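Local coordinates for protein predicted aminoglycoside phosphotransferase (PDB 5UXC) that probably inactivates macrolide antibiotics as a kinase-like 2'-phosphotransferase, and is seen holding GDP, magnesium and azithromycin, at residues R35-R40 and W47-P52; L75-P80 and T211-W216; P96-L101 and S110-M115. All blocks are in the same frame, centred on the assembly; numbering follows the deposited sequence. Where two conformers were deposited one is given.

Contact 1. Residues R35-R40 and W47-P52; sequences RVAFAR and WVLRLP. With GDP (guanosine-5'-diphosphate), chain C.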
loop_
_atom_site.group_PDB
_atom_site.type_symbol
_atom_site.label_atom_id
_atom_site.label_comp_id
_atom_site.label_asym_id
_atom_site.label_seq_id
_atom_site.Cartn_x
_atom_site.Cartn_y
_atom_site.Cartn_z
ATOM N N ARG A 35 7.920 6.072 11.726
ATOM C CA ARG A 35 7.089 7.038 12.419
ATOM C C ARG A 35 6.912 8.219 11.463
ATOM O O ARG A 35 7.895 8.723 10.905
ATOM C CB ARG A 35 7.749 7.458 13.731
ATOM C CG ARG A 35 7.187 8.715 14.354
ATOM C CD ARG A 35 7.617 8.813 15.836
ATOM N NE ARG A 35 9.063 8.932 16.000
ATOM C CZ ARG A 35 9.650 9.771 16.863
ATOM N NH1 ARG A 35 8.910 10.540 17.653
ATOM N NH2 ARG A 35 10.977 9.823 16.970
ATOM N N VAL A 36 5.675 8.646 11.247
ATOM C CA VAL A 36 5.359 9.704 10.288
ATOM C C VAL A 36 4.820 10.898 11.057
ATOM O O VAL A 36 3.959 10.729 11.920
ATOM C CB VAL A 36 4.327 9.217 9.253
ATOM C CG1 VAL A 36 3.996 10.356 8.279
ATOM C CG2 VAL A 36 4.914 8.065 8.479
ATOM N N ALA A 37 5.368 12.102 10.779
ATOM C CA ALA A 37 4.992 13.353 11.445
ATOM C C ALA A 37 4.747 14.436 10.400
ATOM O O ALA A 37 5.276 14.365 9.277
ATOM C CB ALA A 37 6.086 13.837 12.409
ATOM N N PHE A 38 3.894 15.411 10.752
ATOM C CA PHE A 38 3.671 16.584 9.904
ATOM C C PHE A 38 4.387 17.766 10.550
ATOM O O PHE A 38 4.432 17.847 11.778
ATOM C CB PHE A 38 2.192 16.960 9.807
ATOM C CG PHE A 38 1.346 16.000 9.015
ATOM C CD1 PHE A 38 1.895 15.228 8.055
ATOM C CD2 PHE A 38 -0.017 15.912 9.274
ATOM C CE1 PHE A 38 1.063 14.357 7.309
ATOM C CE2 PHE A 38 -0.830 15.060 8.571
ATOM C CZ PHE A 38 -0.295 14.306 7.590
ATOM N N ALA A 39 4.887 18.713 9.750
ATOM C CA ALA A 39 5.407 19.930 10.394
ATOM C C ALA A 39 5.433 21.050 9.370
ATOM O O ALA A 39 5.477 20.792 8.165
ATOM C CB ALA A 39 6.815 19.731 10.967
ATOM N N ARG A 40 5.368 22.286 9.845
ATOM C CA ARG A 40 5.523 23.452 8.970
ATOM C C ARG A 40 6.905 24.085 9.122
ATOM O O ARG A 40 7.418 24.230 10.232
ATOM C CB ARG A 40 4.439 24.492 9.275
ATOM C CG ARG A 40 4.361 25.646 8.280
ATOM C CD ARG A 40 3.008 26.397 8.451
ATOM N NE ARG A 40 1.905 25.535 8.020
ATOM C CZ ARG A 40 0.910 25.077 8.779
ATOM N NH1 ARG A 40 0.810 25.407 10.072
ATOM N NH2 ARG A 40 -0.003 24.281 8.220
ATOM N N TRP A 47 5.458 20.023 5.544
ATOM C CA TRP A 47 6.374 18.904 5.346
ATOM C C TRP A 47 5.875 17.640 6.033
ATOM O O TRP A 47 5.238 17.698 7.088
ATOM C CB TRP A 47 7.774 19.216 5.905
ATOM C CG TRP A 47 8.519 20.203 5.020
ATOM C CD1 TRP A 47 8.413 21.589 5.023
ATOM C CD2 TRP A 47 9.409 19.863 3.947
ATOM N NE1 TRP A 47 9.232 22.111 4.028
ATOM C CE2 TRP A 47 9.849 21.073 3.367
ATOM C CE3 TRP A 47 9.908 18.634 3.441
ATOM C CZ2 TRP A 47 10.767 21.103 2.310
ATOM C CZ3 TRP A 47 10.820 18.657 2.399
ATOM C CH2 TRP A 47 11.243 19.908 1.830
ATOM N N VAL A 48 6.179 16.492 5.424
ATOM C CA VAL A 48 6.010 15.193 6.064
ATOM C C VAL A 48 7.381 14.645 6.403
ATOM O O VAL A 48 8.284 14.663 5.551
ATOM C CB VAL A 48 5.260 14.188 5.152
ATOM C CG1 VAL A 48 5.070 12.856 5.877
ATOM C CG2 VAL A 48 3.958 14.754 4.690
ATOM N N LEU A 49 7.567 14.215 7.651
ATOM C CA LEU A 49 8.796 13.572 8.130
ATOM C C LEU A 49 8.555 12.068 8.258
ATOM O O LEU A 49 7.537 11.653 8.833
ATOM C CB LEU A 49 9.227 14.137 9.511
ATOM C CG LEU A 49 9.244 15.657 9.593
ATOM C CD1 LEU A 49 9.516 16.164 11.043
ATOM C CD2 LEU A 49 10.253 16.240 8.582
ATOM N N ARG A 50 9.426 11.241 7.666
ATOM C CA ARG A 50 9.420 9.798 7.885
ATOM C C ARG A 50 10.653 9.433 8.695
ATOM O O ARG A 50 11.788 9.650 8.249
ATOM C CB ARG A 50 9.424 9.022 6.571
ATOM C CG ARG A 50 8.228 9.212 5.737
ATOM C CD ARG A 50 8.360 8.331 4.496
ATOM N NE ARG A 50 8.143 6.919 4.776
ATOM C CZ ARG A 50 6.947 6.387 5.017
ATOM N NH1 ARG A 50 6.810 5.095 5.239
ATOM N NH2 ARG A 50 5.881 7.155 5.028
ATOM N N LEU A 51 10.439 8.877 9.871
ATOM C CA LEU A 51 11.541 8.564 10.765
ATOM C C LEU A 51 11.683 7.056 10.854
ATOM O O LEU A 51 10.756 6.374 11.330
ATOM C CB LEU A 51 11.295 9.169 12.143
ATOM C CG LEU A 51 11.100 10.666 11.958
ATOM C CD1 LEU A 51 10.298 11.229 13.104
ATOM C CD2 LEU A 51 12.468 11.313 11.874
ATOM N N PRO A 52 12.789 6.492 10.366
ATOM C CA PRO A 52 12.972 5.034 10.427
ATOM C C PRO A 52 13.083 4.576 11.871
ATOM O O PRO A 52 13.802 5.172 12.671
ATOM C CB PRO A 52 14.278 4.804 9.659
ATOM C CG PRO A 52 15.034 6.123 9.833
ATOM C CD PRO A 52 13.974 7.191 9.833
HETATM P PB GDP C . 3.280 4.497 7.131
HETATM O O1B GDP C . 2.088 3.677 6.705
HETATM O O2B GDP C . 4.582 3.841 6.942
HETATM O O3B GDP C . 3.018 4.842 8.656
HETATM O O3A GDP C . 3.319 5.861 6.285
HETATM P PA GDP C . 2.342 6.571 5.254
HETATM O O1A GDP C . 3.264 7.044 4.172
HETATM O O2A GDP C . 1.192 5.672 4.845
HETATM O "O5'" GDP C . 1.766 7.866 5.959
HETATM C "C5'" GDP C . 0.930 7.664 7.105
HETATM C "C4'" GDP C . -0.320 8.486 6.991
HETATM O "O4'" GDP C . 0.045 9.862 7.017
HETATM C "C3'" GDP C . -1.038 8.306 5.652
HETATM O "O3'" GDP C . -1.951 7.181 5.580
HETATM C "C2'" GDP C . -1.805 9.595 5.545
HETATM O "O2'" GDP C . -2.928 9.619 6.467
HETATM C "C1'" GDP C . -0.808 10.595 6.152
HETATM N N9 GDP C . 0.073 11.209 5.113
HETATM C C8 GDP C . 1.289 10.789 4.726
HETATM N N7 GDP C . 1.785 11.641 3.770
HETATM C C5 GDP C . 0.833 12.580 3.559
HETATM C C6 GDP C . 0.644 13.765 2.712
HETATM O O6 GDP C . 1.550 14.135 1.932
HETATM N N1 GDP C . -0.499 14.481 2.841
HETATM C C2 GDP C . -1.485 14.149 3.702
HETATM N N2 GDP C . -2.586 14.913 3.764
HETATM N N3 GDP C . -1.412 13.067 4.492
HETATM C C4 GDP C . -0.299 12.266 4.443
#
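V36 and V48 meet on the nucleotide side of a two-stranded antiparallel hairpin, CG1 of V36 standing 3.6 Å from CG1 of V48. They occupy successive non-hydrogen-bonded pairs, V36 with R50 and F38 with V48, and the side chains of all four residues face the GDP. In this tightly packed part the ring of F38 lies alongside V48, and its CZ comes 3.5 Å from GDP N3, so that the base meets the ring at its edge; CG2 of V48 lies near O6 of the same base. V36 uses its other branch, CG2, anti to its own carbonyl carbon, to touch both the R50 guanidinium and the diphosphate. R50 bends at chi3 (74°), which brings the guanidinium edge to the phosphates: NH1 donates to GDP O2B at 3.1 Å, while NH2 donates to the bridging O3A at 3.1 Å and, more weakly, to O1A.

On the other face the side chains meet at longer range, and R35 and W47 are partly exposed, though A37, A39, L49 and L51 remain buried. CB of A37 lies 4.3 Å from CB of L49, and L51 CD1 sits over one face of the R35 guanidinium, whose NH2 is salt-bridged to D5. Helix 6-15 also packs against R35 and L51. Between the two sides run three hydrogen-bonded pairs, the W47 N to A39 O bond measuring 2.7 Å.

The hairpin belongs to the five-stranded antiparallel sheet of the N-terminal lobe, as in kinase-like folds: F38 and V48 border the guanine and V36 the diphosphate, whose negative charge R50 probably offsets.

Contact 2. Residues L75-P80 and T211-W216; sequences LDVAVP and TAVLDW. With MG (magnesium ion), chain B; GDP (guanosine-5'-diphosphate), chain C.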
loop_
_atom_site.group_PDB
_atom_site.type_symbol
_atom_site.label_atom_id
_atom_site.label_comp_id
_atom_site.label_asym_id
_atom_site.label_seq_id
_atom_site.Cartn_x
_atom_site.Cartn_y
_atom_site.Cartn_z
ATOM N N LEU A 75 3.166 9.484 -13.812
ATOM C CA LEU A 75 1.821 9.456 -13.222
ATOM C C LEU A 75 1.231 10.860 -13.185
ATOM O O LEU A 75 1.944 11.811 -12.849
ATOM C CB LEU A 75 1.826 8.940 -11.793
ATOM C CG LEU A 75 2.383 7.529 -11.564
ATOM C CD1 LEU A 75 2.281 7.156 -10.087
ATOM C CD2 LEU A 75 1.604 6.528 -12.459
ATOM N N ASP A 76 -0.091 10.968 -13.451
ATOM C CA ASP A 76 -0.819 12.229 -13.311
ATOM C C ASP A 76 -1.467 12.368 -11.926
ATOM O O ASP A 76 -2.564 12.939 -11.781
ATOM C CB ASP A 76 -1.863 12.361 -14.406
ATOM C CG ASP A 76 -1.251 12.638 -15.734
ATOM O OD1 ASP A 76 -0.242 13.352 -15.753
ATOM O OD2 ASP A 76 -1.784 12.135 -16.742
ATOM N N VAL A 77 -0.836 11.808 -10.920
ATOM C CA VAL A 77 -1.107 12.137 -9.534
ATOM C C VAL A 77 0.262 12.408 -8.918
ATOM O O VAL A 77 1.277 11.894 -9.389
ATOM C CB VAL A 77 -1.803 10.989 -8.785
ATOM C CG1 VAL A 77 -3.199 10.699 -9.409
ATOM C CG2 VAL A 77 -0.939 9.763 -8.821
ATOM N N ALA A 78 0.287 13.170 -7.820
ATOM C CA ALA A 78 1.557 13.439 -7.141
ATOM C C ALA A 78 1.998 12.205 -6.372
ATOM O O ALA A 78 1.171 11.456 -5.853
ATOM C CB ALA A 78 1.412 14.629 -6.151
ATOM N N VAL A 79 3.315 12.013 -6.223
ATOM C CA VAL A 79 3.822 11.005 -5.288
ATOM C C VAL A 79 4.871 11.676 -4.421
ATOM O O VAL A 79 5.363 12.746 -4.797
ATOM C CB VAL A 79 4.399 9.756 -6.016
ATOM C CG1 VAL A 79 3.305 9.098 -6.927
ATOM C CG2 VAL A 79 5.657 10.088 -6.919
ATOM N N PRO A 80 5.245 11.082 -3.281
ATOM C CA PRO A 80 6.151 11.804 -2.351
ATOM C C PRO A 80 7.477 12.139 -3.023
ATOM O O PRO A 80 8.083 11.280 -3.681
ATOM C CB PRO A 80 6.358 10.826 -1.197
ATOM C CG PRO A 80 4.919 10.038 -1.141
ATOM C CD PRO A 80 4.694 9.847 -2.645
ATOM N N THR A 211 -5.632 12.977 -5.996
ATOM C CA THR A 211 -4.610 13.982 -6.272
ATOM C C THR A 211 -3.214 13.458 -6.026
ATOM O O THR A 211 -2.240 14.066 -6.510
ATOM C CB THR A 211 -4.806 15.188 -5.350
ATOM O OG1 THR A 211 -5.083 14.689 -4.039
ATOM C CG2 THR A 211 -5.998 16.059 -5.799
ATOM N N ALA A 212 -3.085 12.420 -5.210
ATOM C CA ALA A 212 -1.762 11.932 -4.807
ATOM C C ALA A 212 -1.914 10.518 -4.296
ATOM O O ALA A 212 -2.960 10.174 -3.753
ATOM C CB ALA A 212 -1.167 12.787 -3.678
ATOM N N VAL A 213 -0.838 9.740 -4.408
ATOM C CA VAL A 213 -0.780 8.372 -3.902
ATOM C C VAL A 213 0.463 8.222 -3.029
ATOM O O VAL A 213 1.584 8.552 -3.461
ATOM C CB VAL A 213 -0.791 7.345 -5.050
ATOM C CG1 VAL A 213 -0.778 5.918 -4.466
ATOM C CG2 VAL A 213 -2.078 7.561 -5.854
ATOM N N LEU A 214 0.247 7.788 -1.807
ATOM C CA LEU A 214 1.248 7.740 -0.742
ATOM C C LEU A 214 1.797 6.330 -0.575
ATOM O O LEU A 214 1.170 5.357 -0.993
ATOM C CB LEU A 214 0.626 8.155 0.616
ATOM C CG LEU A 214 -0.173 9.440 0.595
ATOM C CD1 LEU A 214 -0.885 9.649 1.947
ATOM C CD2 LEU A 214 0.760 10.631 0.233
ATOM N N ASP A 215 2.959 6.235 0.080
ATOM C CA ASP A 215 3.436 5.020 0.780
ATOM C C ASP A 215 3.739 3.886 -0.176
ATOM O O ASP A 215 2.983 2.886 -0.289
ATOM C CB ASP A 215 2.420 4.554 1.859
ATOM C CG ASP A 215 2.993 3.498 2.825
ATOM O OD1 ASP A 215 4.213 3.405 2.860
ATOM O OD2 ASP A 215 2.293 2.862 3.661
ATOM N N TRP A 216 4.904 3.998 -0.810
ATOM C CA TRP A 216 5.265 3.092 -1.898
ATOM C C TRP A 216 6.190 1.966 -1.443
ATOM O O TRP A 216 6.839 1.342 -2.275
ATOM C CB TRP A 216 5.891 3.912 -3.033
ATOM C CG TRP A 216 4.829 4.734 -3.720
ATOM C CD1 TRP A 216 4.362 5.951 -3.330
ATOM C CD2 TRP A 216 4.105 4.371 -4.894
ATOM N NE1 TRP A 216 3.365 6.381 -4.206
ATOM C CE2 TRP A 216 3.213 5.436 -5.186
ATOM C CE3 TRP A 216 4.111 3.228 -5.720
ATOM C CZ2 TRP A 216 2.299 5.400 -6.270
ATOM C CZ3 TRP A 216 3.216 3.202 -6.839
ATOM C CH2 TRP A 216 2.347 4.295 -7.103
HETATM MG MG MG B . 0.799 3.697 4.927
HETATM P PB GDP C . 3.280 4.497 7.131
HETATM O O1B GDP C . 2.088 3.677 6.705
HETATM O O2B GDP C . 4.582 3.841 6.942
HETATM O O3B GDP C . 3.018 4.842 8.656
HETATM O O3A GDP C . 3.319 5.861 6.285
HETATM P PA GDP C . 2.342 6.571 5.254
HETATM O O1A GDP C . 3.264 7.044 4.172
HETATM O O2A GDP C . 1.192 5.672 4.845
HETATM O "O5'" GDP C . 1.766 7.866 5.959
HETATM C "C5'" GDP C . 0.930 7.664 7.105
HETATM C "C4'" GDP C . -0.320 8.486 6.991
HETATM O "O4'" GDP C . 0.045 9.862 7.017
HETATM C "C3'" GDP C . -1.038 8.306 5.652
HETATM O "O3'" GDP C . -1.951 7.181 5.580
HETATM C "C2'" GDP C . -1.805 9.595 5.545
HETATM O "O2'" GDP C . -2.928 9.619 6.467
HETATM C "C1'" GDP C . -0.808 10.595 6.152
HETATM N N9 GDP C . 0.073 11.209 5.113
HETATM C C8 GDP C . 1.289 10.789 4.726
HETATM N N7 GDP C . 1.785 11.641 3.770
HETATM C C5 GDP C . 0.833 12.580 3.559
HETATM C C6 GDP C . 0.644 13.765 2.712
HETATM O O6 GDP C . 1.550 14.135 1.932
HETATM N N1 GDP C . -0.499 14.481 2.841
HETATM C C2 GDP C . -1.485 14.149 3.702
HETATM N N2 GDP C . -2.586 14.913 3.764
HETATM N N3 GDP C . -1.412 13.067 4.492
HETATM C C4 GDP C . -0.299 12.266 4.443
HETATM O O HOH W 1 -0.785 4.300 6.294
HETATM O O HOH W 2 0.626 1.676 5.412
#
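A78 pairs with the strand ending at V213 through two backbone hydrogen bonds: its N donates to T211 O at 3.0 Å, and its O accepts from V213 N, also at 3.0 Å. A212 lies between these bonds, its CA-H directed at A78 O. This single bridge attaches the irregular segment 75-80 to the outermost strand of the C-terminal sheet, at a point where T211 and A212 both face L204 in a classic beta bulge.

Apolar contacts continue from the bridge. CG2 of V77 meets CG2 of V213 at an oblique angle. CB of A78 lies 4.0 Å from CB of A212. Beyond them the W216 indole receives three groups: P80 CD approaches CD1, V79 CG1 reaches NE1 and CZ2 with its side chain nearly perpendicular to the tryptophan, and L75, pointing against the tryptophan, brings CD1 to 4.1 Å from CH2. A polar bond also helps to hold the ring's rotation, for NE1 donates to V213 O at 2.9 Å, arriving from above the carbonyl plane, 60° out of it. L68 and L71 of helix 58-71 pack on the same ring.

Metal and nucleotide contacts belong to L214 and D215. With its carboxylate anti to the backbone N (chi1 -167°), D215 sends OD2 to the magnesium ion at 2.1 Å; GDP O1B and O2A, two waters and H202 complete the six ligands. L214 instead directs CD1 and CD2 at the guanine, CD1 lying 3.7 Å from N9. L75, D76, V77 and T211 also border a bound azithromycin, hydrogen-bonded to L75 O.

D215 probably corresponds to the DFG aspartate of protein kinases and shares one magnesium ion with the diphosphate, tying this segment to the nucleotide through the metal.

Contact 3. Residues P96-L101 and S110-M115; sequences PGSPGL and SWHVDM. With ZIT (azithromycin), chain G; SO4 (sulfate ion), chain E.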
loop_
_atom_site.group_PDB
_atom_site.type_symbol
_atom_site.label_atom_id
_atom_site.label_comp_id
_atom_site.label_asym_id
_atom_site.label_seq_id
_atom_site.Cartn_x
_atom_site.Cartn_y
_atom_site.Cartn_z
ATOM N N PRO A 96 -1.033 17.483 -1.660
ATOM C CA PRO A 96 -2.365 18.088 -1.516
ATOM C C PRO A 96 -3.471 17.042 -1.539
ATOM O O PRO A 96 -3.335 15.978 -2.148
ATOM C CB PRO A 96 -2.472 18.981 -2.755
ATOM C CG PRO A 96 -1.740 18.210 -3.801
ATOM C CD PRO A 96 -0.527 17.597 -3.037
ATOM N N GLY A 97 -4.609 17.423 -0.935
ATOM C CA GLY A 97 -5.788 16.555 -0.843
ATOM C C GLY A 97 -5.938 15.964 0.544
ATOM O O GLY A 97 -5.110 16.162 1.449
ATOM N N SER A 98 -7.031 15.231 0.714
ATOM C CA SER A 98 -7.362 14.630 1.989
ATOM C C SER A 98 -7.349 13.120 1.835
ATOM O O SER A 98 -7.821 12.623 0.819
ATOM C CB SER A 98 -8.778 15.048 2.505
ATOM O OG SER A 98 -8.963 16.463 2.492
ATOM N N PRO A 99 -6.821 12.377 2.804
ATOM C CA PRO A 99 -6.859 10.905 2.717
ATOM C C PRO A 99 -8.297 10.418 2.566
ATOM O O PRO A 99 -9.216 10.924 3.226
ATOM C CB PRO A 99 -6.266 10.459 4.048
ATOM C CG PRO A 99 -5.427 11.676 4.524
ATOM C CD PRO A 99 -6.196 12.864 4.042
ATOM N N GLY A 100 -8.491 9.452 1.672
ATOM C CA GLY A 100 -9.843 8.922 1.452
ATOM C C GLY A 100 -10.416 8.232 2.670
ATOM O O GLY A 100 -11.653 8.192 2.865
ATOM N N LEU A 101 -9.556 7.652 3.497
ATOM C CA LEU A 101 -9.955 7.279 4.845
ATOM C C LEU A 101 -8.751 7.417 5.761
ATOM O O LEU A 101 -7.615 7.503 5.303
ATOM C CB LEU A 101 -10.549 5.850 4.890
ATOM C CG LEU A 101 -9.624 4.685 4.508
ATOM C CD1 LEU A 101 -8.742 4.294 5.688
ATOM C CD2 LEU A 101 -10.414 3.430 3.949
ATOM N N SER A 110 -12.204 6.303 9.818
ATOM C CA SER A 110 -13.006 7.469 9.481
ATOM C C SER A 110 -12.934 7.658 7.974
ATOM O O SER A 110 -11.832 7.762 7.419
ATOM C CB SER A 110 -12.478 8.695 10.229
ATOM O OG SER A 110 -12.912 9.898 9.626
ATOM N N TRP A 111 -14.096 7.692 7.312
ATOM C CA TRP A 111 -14.172 7.690 5.854
ATOM C C TRP A 111 -14.426 9.092 5.329
ATOM O O TRP A 111 -15.336 9.787 5.814
ATOM C CB TRP A 111 -15.301 6.757 5.387
ATOM C CG TRP A 111 -14.972 5.298 5.558
ATOM C CD1 TRP A 111 -15.063 4.533 6.719
ATOM C CD2 TRP A 111 -14.494 4.425 4.537
ATOM N NE1 TRP A 111 -14.660 3.229 6.438
ATOM C CE2 TRP A 111 -14.305 3.147 5.121
ATOM C CE3 TRP A 111 -14.217 4.594 3.174
ATOM C CZ2 TRP A 111 -13.858 2.041 4.364
ATOM C CZ3 TRP A 111 -13.751 3.514 2.446
ATOM C CH2 TRP A 111 -13.598 2.252 3.037
ATOM N N HIS A 112 -13.623 9.509 4.347
ATOM C CA HIS A 112 -13.800 10.797 3.718
ATOM C C HIS A 112 -14.418 10.679 2.328
ATOM O O HIS A 112 -15.142 11.581 1.898
ATOM C CB HIS A 112 -12.429 11.505 3.610
ATOM C CG HIS A 112 -12.509 12.881 3.038
ATOM N ND1 HIS A 112 -13.073 13.940 3.726
ATOM C CD2 HIS A 112 -12.113 13.377 1.843
ATOM C CE1 HIS A 112 -13.003 15.032 2.980
ATOM N NE2 HIS A 112 -12.427 14.713 1.830
ATOM N N VAL A 113 -14.145 9.600 1.615
ATOM C CA VAL A 113 -14.724 9.358 0.302
ATOM C C VAL A 113 -15.554 8.085 0.379
ATOM O O VAL A 113 -15.214 7.156 1.115
ATOM C CB VAL A 113 -13.651 9.241 -0.803
ATOM C CG1 VAL A 113 -12.755 8.014 -0.577
ATOM C CG2 VAL A 113 -14.339 9.128 -2.183
ATOM N N ASP A 114 -16.669 8.074 -0.319
ATOM C CA ASP A 114 -17.575 6.933 -0.279
ATOM C C ASP A 114 -17.287 6.001 -1.449
ATOM O O ASP A 114 -17.100 6.452 -2.576
ATOM C CB ASP A 114 -19.040 7.369 -0.320
ATOM C CG ASP A 114 -19.971 6.186 -0.090
ATOM O OD1 ASP A 114 -20.179 5.806 1.102
ATOM O OD2 ASP A 114 -20.498 5.619 -1.086
HETATM N N MSE A 115 -17.254 4.693 -1.178
HETATM C CA MSE A 115 -16.886 3.746 -2.242
HETATM C C MSE A 115 -17.972 3.570 -3.305
HETATM O O MSE A 115 -17.719 2.907 -4.322
HETATM C CB MSE A 115 -16.546 2.369 -1.628
HETATM C CG MSE A 115 -15.239 2.349 -0.825
HETATM SE SE MSE A 115 -13.596 2.915 -1.696
HETATM C CE MSE A 115 -13.759 4.822 -1.510
HETATM C C1 ZIT G . -1.352 20.021 8.835
HETATM C C2 ZIT G . -2.227 18.843 8.306
HETATM C C3 ZIT G . -3.643 19.345 8.356
HETATM C C4 ZIT G . -4.316 18.602 9.530
HETATM C C5 ZIT G . -5.641 19.367 9.779
HETATM C C6 ZIT G . -5.736 19.925 11.204
HETATM C C7 ZIT G . -5.377 18.904 12.310
HETATM C C8 ZIT G . -5.404 19.597 13.730
HETATM C C9 ZIT G . -4.138 20.473 14.096
HETATM N N10 ZIT G . -2.749 19.837 13.775
HETATM C C11 ZIT G . -1.640 20.757 13.676
HETATM C C12 ZIT G . -1.311 21.034 12.223
HETATM C C13 ZIT G . 0.151 20.741 11.907
HETATM C C14 ZIT G . 0.309 20.809 10.396
HETATM C C15 ZIT G . 1.754 20.698 9.958
HETATM C C16 ZIT G . 1.797 20.935 8.412
HETATM C C17 ZIT G . -1.700 18.404 6.973
HETATM C C18 ZIT G . -4.433 17.146 9.170
HETATM C C19 ZIT G . -7.081 20.591 11.543
HETATM C C20 ZIT G . -5.701 18.580 14.741
HETATM C C21 ZIT G . -2.350 18.894 14.819
HETATM C C22 ZIT G . -1.884 22.053 14.409
HETATM C C23 ZIT G . 0.523 19.352 12.417
HETATM O O1 ZIT G . -1.505 21.157 8.437
HETATM O O6 ZIT G . -4.756 20.948 11.196
HETATM O O12 ZIT G . -1.554 22.379 11.928
HETATM O O13 ZIT G . 0.997 21.723 12.552
HETATM O O14 ZIT G . -0.357 19.648 9.879
HETATM C C1A ZIT G . -7.832 18.067 9.553
HETATM C C2A ZIT G . -8.775 18.009 8.369
HETATM C C3A ZIT G . -9.680 16.824 8.351
HETATM C C4A ZIT G . -8.895 15.604 8.571
HETATM C C5A ZIT G . -8.254 15.673 9.945
HETATM C C6A ZIT G . -7.546 14.423 10.259
HETATM C C7A ZIT G . -10.789 15.370 6.754
HETATM C C8A ZIT G . -11.683 17.523 7.141
HETATM O O1A ZIT G . -6.759 18.814 9.060
HETATM O O2A ZIT G . -9.514 19.234 8.340
HETATM N N3A ZIT G . -10.440 16.736 7.065
HETATM O O5A ZIT G . -7.299 16.788 10.027
HETATM C C1B ZIT G . -4.408 20.212 6.232
HETATM C C2B ZIT G . -4.719 19.723 4.850
HETATM C C3B ZIT G . -6.169 19.424 4.628
HETATM C C4B ZIT G . -7.030 20.551 5.104
HETATM C C5B ZIT G . -6.768 20.857 6.555
HETATM C C6B ZIT G . -7.628 22.013 7.012
HETATM C C7B ZIT G . -6.470 19.151 3.103
HETATM C C8B ZIT G . -5.931 17.022 5.038
HETATM O O1B ZIT G . -4.363 19.129 7.123
HETATM O O3B ZIT G . -6.525 18.263 5.376
HETATM O O4B ZIT G . -8.427 20.204 4.971
HETATM O O5B ZIT G . -5.367 21.222 6.766
HETATM S S SO4 E . -12.805 17.559 -0.495
HETATM O O1 SO4 E . -11.823 18.597 -0.115
HETATM O O2 SO4 E . -13.361 17.888 -1.806
HETATM O O3 SO4 E . -13.861 17.470 0.519
HETATM O O4 SO4 E . -12.133 16.232 -0.517
#
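G100 O accepts two backbone hydrogen bonds from consecutive residues, one from H112 N at 2.8 Å and one from V113 N at 3.1 Å. The two donors approach differently: V113 N lies in the carbonyl plane on a lone pair, whereas H112 N stands above that plane, 40° out of it. The doubly held carbonyl marks the point where the hairpin's second strand gives way to a turn, and CG1 of V113 packs close beside G100 CA.

Next to it, L101 and W111 form an antiparallel non-hydrogen-bonded pair whose side chains run alongside each other. CD2 of L101 settles over one face of the indole in a CH-pi contact, 3.6 Å from the centroid of the six-membered ring and 16° off its normal.

H112 lies against S98 and P99, with its ring edge at the sulfate. Its CB touches P99 O at 3.3 Å, CB of S98 covers one face of the imidazole, and NE2 donates to sulfate O4 at 2.8 Å with an angle of 168°. The sulfate, probably from the crystallisation liquor, also takes a bond from D207 N. G97 O and S98 OG border an azithromycin molecule.

Within the fold this hairpin forms one side of the four-stranded C-terminal sheet. Strand 98-103 pairs antiparallel with strand 203-206 by backbone hydrogen bonds of S98 with V205 and G100 with T203, W111 leans on F230 of helix 229-234, and V113 rests on Y120 of helix 118-132.

How the contacts relate
From the N terminus, contact 1 comes first and closes the short loop between strands 34-40 and 46-52, complete before the others begin. Contact 2 then opens at 75-80, after helix 58-71, and closes only at 211-216, spanning 130 residues. Contact 3, a second hairpin closed by 96-101 and 110-115, falls within that span, so none of the loops cross. Contacts 2 and 3 reach the same C-terminal sheet and touch where T211 OG1 is hydrogen-bonded to P96 O. Contact 1 belongs to the N-terminal sheet and meets contact 2 at the nucleotide, which touches both, and through a long, weak ion pair of R50 with D215. Together they illustrate how a kinase-like cleft is built between two lobes.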